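Local coordinates for protein erythromycin C-12 hydroxylase (Saccharopolyspora erythraea, PDB 2JJN) that hydroxylates the macrolactone ring of erythromycin D at C-12 to give erythromycin C, as a heme-dependent cytochrome P450 monooxygenase of erythromycin biosynthesis, at residues A[19-24]-A[31-36]; A[56-61]-A[299-304]; A[202-207]-A[212-217]. The protein carries 2 engineered substitutions. All blocks are in the same frame, centred on the assembly; numbering follows the deposited sequence.

Contacts 1 and 2 lie on the same side of the chain's centre, in the sheet-bearing region of the P450 fold, with centres 18 Å apart and nearest atoms about 9 Å apart. Contact 3 sits at the far end of the molecule, its centre 45 Å from that of contact 1 and 42 Å from that of contact 2. Along the chain contact 1 closes first; contact 2 then brackets 237 residues, among which contact 3 is nested. Distances to the active site are moderate: the side chain of V21 is about 9 Å from that of substrate-binding Q292, that of V301 about 10 Å from the side chain of heme-binding R293, and that of I213 about 12 Å from the heme.

Contact 1 of 3, residues A[19-24]-A[31-36]; sequences DEVPGM and LDWLGT
Helix 27-40, the A helix of the P450 fold, turns the indole of W33 toward the incoming N-terminal loop, where P22 sets CD over one face of it. The proline touches with CD and CG. CD is the closer, 3.4 Å from W33 CD2. It stands 3.5 Å from the centroid of the six-membered ring of W33 and 15° off the ring normal, a CH-pi contact over the face. CG reaches across to the pyrrole side, 3.7 Å from W33 CG. V21 comes in beyond the far end of the same indole, its CG1 4.1 Å from W33 CH2, the two side chains crossing at about a right angle. With CG anti to the backbone N (chi1 -176°), the W33 ring is carried toward the loop. The loop and the A helix thereby meet beside the beta sheet of the fold: the W33 ring also packs edge-to-face with W44 and meets F54 with planes at about 90°, while V21 and L34 both touch W315 of strand 311-315. No hydrogen bond crosses between 19-24 and 31-36; farther back along the loop, E20 OE1 is hydrogen-bonded to Y48 OH.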
loop_
_atom_site.group_PDB
_atom_site.type_symbol
_atom_site.label_atom_id
_atom_site.label_comp_id
_atom_site.label_asym_id
_atom_site.label_seq_id
_atom_site.Cartn_x
_atom_site.Cartn_y
_atom_site.Cartn_z
ATOM N N ASP A 19 -3.759 24.999 8.854
ATOM C CA ASP A 19 -2.366 24.944 8.459
ATOM C C ASP A 19 -1.874 23.523 8.579
ATOM O O ASP A 19 -0.684 23.271 8.764
ATOM C CB ASP A 19 -1.552 25.942 9.282
ATOM C CG ASP A 19 -1.854 25.862 10.771
ATOM O OD1 ASP A 19 -2.552 24.910 11.203
ATOM O OD2 ASP A 19 -1.383 26.752 11.500
ATOM N N GLU A 20 -2.816 22.582 8.477
ATOM C CA GLU A 20 -2.438 21.181 8.230
ATOM C C GLU A 20 -3.524 20.469 7.398
ATOM O O GLU A 20 -4.686 20.904 7.342
ATOM C CB GLU A 20 -2.001 20.451 9.516
ATOM C CG GLU A 20 -2.835 20.786 10.760
ATOM C CD GLU A 20 -2.374 20.070 12.039
ATOM O OE1 GLU A 20 -1.753 18.983 11.959
ATOM O OE2 GLU A 20 -2.677 20.598 13.129
ATOM N N VAL A 21 -3.124 19.429 6.678
ATOM C CA VAL A 21 -4.045 18.739 5.798
ATOM C C VAL A 21 -5.258 18.261 6.606
ATOM O O VAL A 21 -5.098 17.872 7.775
ATOM C CB VAL A 21 -3.376 17.544 5.074
ATOM C CG1 VAL A 21 -2.066 17.976 4.404
ATOM C CG2 VAL A 21 -3.117 16.391 6.042
ATOM N N PRO A 22 -6.466 18.274 5.996
ATOM C CA PRO A 22 -7.594 17.623 6.692
ATOM C C PRO A 22 -7.341 16.110 6.878
ATOM O O PRO A 22 -6.479 15.535 6.190
ATOM C CB PRO A 22 -8.795 17.869 5.761
ATOM C CG PRO A 22 -8.401 18.984 4.859
ATOM C CD PRO A 22 -6.884 18.895 4.722
ATOM N N GLY A 23 -8.008 15.490 7.853
ATOM C CA GLY A 23 -7.763 14.066 8.140
ATOM C C GLY A 23 -8.274 13.156 7.026
ATOM O O GLY A 23 -9.062 13.579 6.161
ATOM N N MET A 24 -7.836 11.901 7.040
ATOM C CA MET A 24 -8.213 10.976 5.940
ATOM C C MET A 24 -9.605 10.436 6.101
ATOM O O MET A 24 -10.171 9.957 5.151
ATOM C CB MET A 24 -7.272 9.779 5.845
ATOM C CG MET A 24 -5.803 10.106 5.732
ATOM S SD MET A 24 -5.414 10.708 4.055
ATOM C CE MET A 24 -3.639 10.724 4.203
ATOM N N LEU A 31 -11.255 15.192 -0.343
ATOM C CA LEU A 31 -11.240 15.359 -1.793
ATOM C C LEU A 31 -11.572 16.773 -2.216
ATOM O O LEU A 31 -10.938 17.322 -3.122
ATOM C CB LEU A 31 -12.193 14.341 -2.460
ATOM C CG LEU A 31 -11.703 12.899 -2.311
ATOM C CD1 LEU A 31 -12.797 11.956 -2.733
ATOM C CD2 LEU A 31 -10.420 12.621 -3.096
ATOM N N ASP A 32 -12.568 17.375 -1.559
ATOM C CA ASP A 32 -12.994 18.728 -1.939
ATOM C C ASP A 32 -11.823 19.694 -1.691
ATOM O O ASP A 32 -11.523 20.561 -2.524
ATOM C CB ASP A 32 -14.223 19.113 -1.100
ATOM C CG ASP A 32 -15.515 18.466 -1.623
ATOM O OD1 ASP A 32 -15.507 17.914 -2.748
ATOM O OD2 ASP A 32 -16.540 18.554 -0.909
ATOM N N TRP A 33 -11.153 19.527 -0.552
ATOM C CA TRP A 33 -10.004 20.368 -0.213
ATOM C C TRP A 33 -8.867 20.199 -1.209
ATOM O O TRP A 33 -8.270 21.181 -1.665
ATOM C CB TRP A 33 -9.563 20.091 1.214
ATOM C CG TRP A 33 -8.444 20.949 1.727
ATOM C CD1 TRP A 33 -8.566 22.194 2.310
ATOM C CD2 TRP A 33 -7.058 20.610 1.764
ATOM N NE1 TRP A 33 -7.328 22.646 2.706
ATOM C CE2 TRP A 33 -6.382 21.712 2.365
ATOM C CE3 TRP A 33 -6.309 19.506 1.341
ATOM C CZ2 TRP A 33 -4.989 21.731 2.559
ATOM C CZ3 TRP A 33 -4.883 19.538 1.519
ATOM C CH2 TRP A 33 -4.265 20.639 2.155
ATOM N N LEU A 34 -8.526 18.955 -1.509
ATOM C CA LEU A 34 -7.477 18.725 -2.501
ATOM C C LEU A 34 -7.814 19.394 -3.822
ATOM O O LEU A 34 -6.910 19.952 -4.466
ATOM C CB LEU A 34 -7.326 17.224 -2.728
ATOM C CG LEU A 34 -6.765 16.462 -1.517
ATOM C CD1 LEU A 34 -6.825 14.926 -1.768
ATOM C CD2 LEU A 34 -5.322 16.883 -1.182
ATOM N N GLY A 35 -9.095 19.324 -4.241
ATOM C CA GLY A 35 -9.554 20.024 -5.448
ATOM C C GLY A 35 -9.263 21.515 -5.378
ATOM O O GLY A 35 -8.711 22.120 -6.314
ATOM N N THR A 36 -9.586 22.119 -4.263
ATOM C CA THR A 36 -9.358 23.558 -4.130
ATOM C C THR A 36 -7.866 23.885 -4.169
ATOM O O THR A 36 -7.457 24.915 -4.734
ATOM C CB THR A 36 -10.005 24.127 -2.869
ATOM O OG1 THR A 36 -9.413 23.545 -1.698
ATOM C CG2 THR A 36 -11.520 23.904 -2.890
#

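Contact 2 of 3, residues A[56-61]-A[299-304]; sequences HADVQT and TEVAGV. With SO4 (sulfate ion), chain G.
The first turn of helix 56-64 faces the end of strand 299-301, with the CA atoms of D58 and V301 6.6 Å apart, at the point where the strand enters a type I' turn from V301 to V304. That tight turn joins strands 299-301 and 304-306 into a two-stranded antiparallel hairpin, closed by V301 N to V304 O and V304 N to V301 O hydrogen bonds; A302 and G303 at its corner both have positive phi. D58 carries the helix side of the contact. Its CB lies 3.7 Å from V301 CG1, which also rests against the carboxylate carbon, and OD2 swings beyond to within 3.6 Å of A302 CB. V301 puts CG1 there by holding it anti to its backbone N (chi1 178°), so the methyl leaves the strand in the direction of the helix. Strand residue V43 covers V301 and A302, and V53 touches D58, tying the B helix (56-64) and the hairpin to the five-stranded sheet of the P450 fold.

On another side of the helix H56 grips a sulfate ion, probably from the crystallisation liquor. NE2 donates to sulfate O2 at 2.7 Å, in the plane of the imidazole and nearly straight (171° at the hydrogen); L344 N holds the same ion. H56 N is itself hydrogen-bonded to D322 OD1.

Between helix and hairpin no hydrogen bond forms: the carboxylate meets methyl carbons, V301 CG1 and A302 CB. Standing in the first turn of its helix, the D58 carboxylate would probably be steadied in its charged form by the helix N-terminal end, which may offset the cost of lying against hydrocarbon.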
loop_
_atom_site.group_PDB
_atom_site.type_symbol
_atom_site.label_atom_id
_atom_site.label_comp_id
_atom_site.label_asym_id
_atom_site.label_seq_id
_atom_site.Cartn_x
_atom_site.Cartn_y
_atom_site.Cartn_z
ATOM N N HIS A 56 -1.147 16.425 -10.700
ATOM C CA HIS A 56 -0.597 15.194 -11.227
ATOM C C HIS A 56 0.804 15.387 -11.831
ATOM O O HIS A 56 1.746 14.644 -11.535
ATOM C CB HIS A 56 -1.549 14.672 -12.309
ATOM C CG HIS A 56 -1.128 13.372 -12.906
ATOM N ND1 HIS A 56 -0.336 13.308 -14.041
ATOM C CD2 HIS A 56 -1.443 12.092 -12.586
ATOM C CE1 HIS A 56 -0.150 12.039 -14.367
ATOM N NE2 HIS A 56 -0.800 11.281 -13.509
ATOM N N ALA A 57 0.970 16.394 -12.698
ATOM C CA ALA A 57 2.262 16.545 -13.324
ATOM C C ALA A 57 3.362 16.822 -12.303
ATOM O O ALA A 57 4.498 16.416 -12.494
ATOM C CB ALA A 57 2.215 17.686 -14.345
ATOM N N ASP A 58 3.029 17.592 -11.270
ATOM C CA ASP A 58 4.033 17.968 -10.254
ATOM C C ASP A 58 4.367 16.785 -9.343
ATOM O O ASP A 58 5.535 16.627 -8.946
ATOM C CB ASP A 58 3.505 19.137 -9.424
ATOM C CG ASP A 58 3.321 20.427 -10.275
ATOM O OD1 ASP A 58 4.066 20.535 -11.301
ATOM O OD2 ASP A 58 2.402 21.215 -9.945
ATOM N N VAL A 59 3.363 15.967 -9.025
ATOM C CA VAL A 59 3.643 14.719 -8.270
ATOM C C VAL A 59 4.601 13.843 -9.074
ATOM O O VAL A 59 5.589 13.314 -8.541
ATOM C CB VAL A 59 2.340 13.988 -7.991
ATOM C CG1 VAL A 59 2.606 12.494 -7.590
ATOM C CG2 VAL A 59 1.513 14.747 -6.921
ATOM N N GLN A 60 4.386 13.726 -10.391
ATOM C CA GLN A 60 5.331 12.939 -11.201
ATOM C C GLN A 60 6.735 13.552 -11.232
ATOM O O GLN A 60 7.733 12.837 -11.180
ATOM C CB GLN A 60 4.778 12.813 -12.615
ATOM C CG GLN A 60 3.583 11.899 -12.697
ATOM C CD GLN A 60 3.176 11.645 -14.157
ATOM O OE1 GLN A 60 2.902 10.514 -14.534
ATOM N NE2 GLN A 60 3.076 12.698 -14.945
ATOM N N THR A 61 6.820 14.870 -11.300
ATOM C CA THR A 61 8.133 15.557 -11.283
ATOM C C THR A 61 8.920 15.203 -10.045
ATOM O O THR A 61 10.109 14.888 -10.140
ATOM C CB THR A 61 7.927 17.057 -11.404
ATOM O OG1 THR A 61 7.441 17.305 -12.739
ATOM C CG2 THR A 61 9.191 17.854 -11.134
ATOM N N THR A 299 14.931 23.888 -4.548
ATOM C CA THR A 299 14.325 23.495 -5.813
ATOM C C THR A 299 12.986 24.203 -5.964
ATOM O O THR A 299 12.581 24.927 -5.057
ATOM C CB THR A 299 14.189 21.972 -5.843
ATOM O OG1 THR A 299 13.795 21.547 -7.148
ATOM C CG2 THR A 299 13.167 21.518 -4.792
ATOM N N GLU A 300 12.387 24.111 -7.136
ATOM C CA GLU A 300 11.075 24.692 -7.362
ATOM C C GLU A 300 10.155 23.665 -7.981
ATOM O O GLU A 300 10.591 22.846 -8.813
ATOM C CB GLU A 300 11.187 25.933 -8.247
ATOM C CG GLU A 300 12.246 26.997 -7.878
ATOM C CD GLU A 300 13.700 26.642 -8.296
ATOM O OE1 GLU A 300 13.955 26.329 -9.485
ATOM O OE2 GLU A 300 14.608 26.685 -7.432
ATOM N N VAL A 301 8.892 23.715 -7.571
ATOM C CA VAL A 301 7.844 22.931 -8.193
ATOM C C VAL A 301 6.758 23.897 -8.604
ATOM O O VAL A 301 6.283 24.654 -7.783
ATOM C CB VAL A 301 7.287 21.882 -7.203
ATOM C CG1 VAL A 301 6.164 21.106 -7.847
ATOM C CG2 VAL A 301 8.391 20.887 -6.810
ATOM N N ALA A 302 6.375 23.908 -9.889
ATOM C CA ALA A 302 5.333 24.798 -10.330
ATOM C C ALA A 302 5.671 26.271 -10.041
ATOM O O ALA A 302 4.771 27.062 -9.760
ATOM C CB ALA A 302 3.953 24.439 -9.729
ATOM N N GLY A 303 6.977 26.557 -10.059
ATOM C CA GLY A 303 7.456 27.916 -9.821
ATOM C C GLY A 303 7.422 28.328 -8.369
ATOM O O GLY A 303 7.713 29.492 -8.046
ATOM N N VAL A 304 7.096 27.385 -7.479
ATOM C CA VAL A 304 7.024 27.669 -6.041
ATOM C C VAL A 304 8.349 27.216 -5.414
ATOM O O VAL A 304 8.747 26.047 -5.587
ATOM C CB VAL A 304 5.853 26.923 -5.367
ATOM C CG1 VAL A 304 5.829 27.249 -3.854
ATOM C CG2 VAL A 304 4.523 27.393 -6.018
HETATM S S SO4 G . -1.565 7.552 -14.135
HETATM O O1 SO4 G . -2.068 6.789 -12.956
HETATM O O2 SO4 G . -0.680 8.643 -13.731
HETATM O O3 SO4 G . -2.608 8.138 -14.982
HETATM O O4 SO4 G . -0.704 6.736 -14.979
#

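Contact 3 of 3, residues A[202-207]-A[212-217]; sequences AERRAD and LISRLV
V217, R204 and R205 make most of this contact, at the turn where the long G helix of the P450 fold (180-206) ends and the short H helix (212-218) begins. The axes of segments 202-206 and 212-217 approach to 8.7 Å at an angle of 73°, so the chain turns through a steep corner and the CA atoms of R204 and S214 come within 5.2 Å.

R204 points into the H helix with its aliphatic part. CG lies 3.7 Å from I213 CG2, and CD sits 3.4 Å from S214 OG, a van der Waals contact and no hydrogen bond. A bend at chi2 (-56°) sends the chain past the serine, and the guanidinium goes on to G153 O through NH2. S214 OG uses its polar capacity elsewhere, with D211 OD2 and G209 N as partners in the connecting loop, while I213 also packs on L152 and L154.

V217 is modelled in two conformers, and its methyl contacts hold for the one described. There CG1 stands over the centre of one face of the R205 guanidinium, 3.7 Å above the plane, and is also 3.7 Å from R205 CG: the arginine chain, extended up to its bend at chi3 (-63°), curls round this methyl. The planar cation is fixed by more than this hydrocarbon, since NH2 forms a salt bridge with D228 OD2 on the long helix 228-259 and a hydrogen bond with L226 O. NH1 of R205 donates instead to a water 2.9 Å away, which lies 2.7 Å from V217 O and may link the two helices, though it has other acceptors within reach.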
loop_
_atom_site.group_PDB
_atom_site.type_symbol
_atom_site.label_atom_id
_atom_site.label_comp_id
_atom_site.label_asym_id
_atom_site.label_seq_id
_atom_site.Cartn_x
_atom_site.Cartn_y
_atom_site.Cartn_z
ATOM N N ALA A 202 19.080 -15.922 9.385
ATOM C CA ALA A 202 20.231 -16.713 9.821
ATOM C C ALA A 202 19.962 -18.216 9.641
ATOM O O ALA A 202 20.875 -18.999 9.303
ATOM C CB ALA A 202 20.605 -16.382 11.268
ATOM N N GLU A 203 18.727 -18.634 9.927
ATOM C CA GLU A 203 18.369 -20.040 9.817
ATOM C C GLU A 203 18.436 -20.514 8.358
ATOM O O GLU A 203 18.951 -21.642 8.072
ATOM C CB GLU A 203 16.975 -20.228 10.442
ATOM C CG GLU A 203 17.044 -20.271 11.955
ATOM C CD GLU A 203 15.667 -20.406 12.569
ATOM O OE1 GLU A 203 14.680 -20.360 11.828
ATOM O OE2 GLU A 203 15.595 -20.578 13.798
ATOM N N ARG A 204 17.950 -19.681 7.457
ATOM C CA ARG A 204 17.998 -20.076 6.025
ATOM C C ARG A 204 19.411 -20.000 5.503
ATOM O O ARG A 204 19.802 -20.785 4.601
ATOM C CB ARG A 204 17.051 -19.232 5.180
ATOM C CG ARG A 204 15.590 -19.444 5.581
ATOM C CD ARG A 204 15.166 -20.898 5.510
ATOM N NE ARG A 204 13.717 -20.973 5.774
ATOM C CZ ARG A 204 12.986 -22.080 5.814
ATOM N NH1 ARG A 204 13.538 -23.260 5.585
ATOM N NH2 ARG A 204 11.675 -21.997 6.061
ATOM N N ARG A 205 20.221 -19.075 6.031
ATOM C CA ARG A 205 21.660 -19.063 5.628
ATOM C C ARG A 205 22.313 -20.389 6.061
ATOM O O ARG A 205 23.199 -20.945 5.366
ATOM C CB ARG A 205 22.345 -17.845 6.279
ATOM C CG ARG A 205 23.740 -17.516 5.650
ATOM C CD ARG A 205 24.402 -16.282 6.342
ATOM N NE ARG A 205 23.592 -15.083 6.131
ATOM C CZ ARG A 205 23.669 -14.330 5.031
ATOM N NH1 ARG A 205 24.630 -14.578 4.104
ATOM N NH2 ARG A 205 22.835 -13.287 4.930
ATOM N N ALA A 206 21.912 -20.932 7.204
ATOM C CA ALA A 206 22.445 -22.225 7.623
ATOM C C ALA A 206 21.981 -23.358 6.742
ATOM O O ALA A 206 22.720 -24.315 6.509
ATOM C CB ALA A 206 22.022 -22.515 9.072
ATOM N N ASP A 207 20.715 -23.277 6.297
ATOM C CA ASP A 207 20.097 -24.395 5.543
ATOM C C ASP A 207 19.088 -23.842 4.537
ATOM O O ASP A 207 17.887 -23.830 4.827
ATOM C CB ASP A 207 19.408 -25.360 6.506
ATOM C CG ASP A 207 18.904 -26.645 5.809
ATOM O OD1 ASP A 207 19.268 -26.913 4.644
ATOM O OD2 ASP A 207 18.173 -27.386 6.481
ATOM N N LEU A 212 11.408 -17.459 -0.104
ATOM C CA LEU A 212 11.935 -16.187 -0.517
ATOM C C LEU A 212 13.073 -15.728 0.409
ATOM O O LEU A 212 14.013 -15.107 -0.090
ATOM C CB LEU A 212 10.815 -15.133 -0.631
ATOM C CG LEU A 212 11.334 -13.816 -1.167
ATOM C CD1 LEU A 212 11.774 -13.890 -2.601
ATOM C CD2 LEU A 212 10.219 -12.756 -1.038
ATOM N N ILE A 213 12.991 -16.023 1.713
ATOM C CA ILE A 213 14.143 -15.684 2.614
ATOM C C ILE A 213 15.409 -16.395 2.123
ATOM O O ILE A 213 16.464 -15.763 2.024
ATOM C CB ILE A 213 13.846 -15.936 4.094
ATOM C CG1 ILE A 213 12.819 -14.888 4.561
ATOM C CG2 ILE A 213 15.141 -15.825 4.941
ATOM C CD1 ILE A 213 12.421 -15.111 6.013
ATOM N N SER A 214 15.321 -17.703 1.856
ATOM C CA SER A 214 16.505 -18.426 1.322
ATOM C C SER A 214 17.005 -17.800 0.041
ATOM O O SER A 214 18.226 -17.649 -0.170
ATOM C CB SER A 214 16.147 -19.869 1.033
ATOM O OG SER A 214 15.830 -20.576 2.240
ATOM N N ARG A 215 16.079 -17.433 -0.864
ATOM C CA ARG A 215 16.508 -16.830 -2.097
ATOM C C ARG A 215 17.152 -15.466 -1.875
ATOM O O ARG A 215 18.111 -15.122 -2.578
ATOM C CB ARG A 215 15.324 -16.696 -3.045
ATOM C CG ARG A 215 14.804 -18.054 -3.518
ATOM C CD ARG A 215 13.498 -17.898 -4.312
ATOM N NE ARG A 215 13.704 -17.084 -5.504
ATOM C CZ ARG A 215 14.166 -17.548 -6.664
ATOM N NH1 ARG A 215 14.451 -18.836 -6.810
ATOM N NH2 ARG A 215 14.335 -16.715 -7.694
ATOM N N LEU A 216 16.656 -14.731 -0.879
ATOM C CA LEU A 216 17.231 -13.419 -0.572
ATOM C C LEU A 216 18.654 -13.578 0.011
ATOM O O LEU A 216 19.558 -12.791 -0.293
ATOM C CB LEU A 216 16.364 -12.674 0.444
ATOM C CG LEU A 216 15.102 -12.076 -0.194
ATOM C CD1 LEU A 216 14.141 -11.717 0.942
ATOM C CD2 LEU A 216 15.431 -10.838 -1.063
ATOM N N VAL A 217 18.850 -14.605 0.832
ATOM C CA VAL A 217 20.193 -14.859 1.413
ATOM C C VAL A 217 21.184 -15.340 0.352
ATOM O O VAL A 217 22.407 -15.040 0.408
ATOM C CB VAL A 217 20.099 -15.780 2.666
ATOM C CG1 VAL A 217 21.437 -16.455 2.964
ATOM C CG2 VAL A 217 19.500 -14.974 3.856
HETATM O O HOH W 1 23.950 -13.219 1.688
#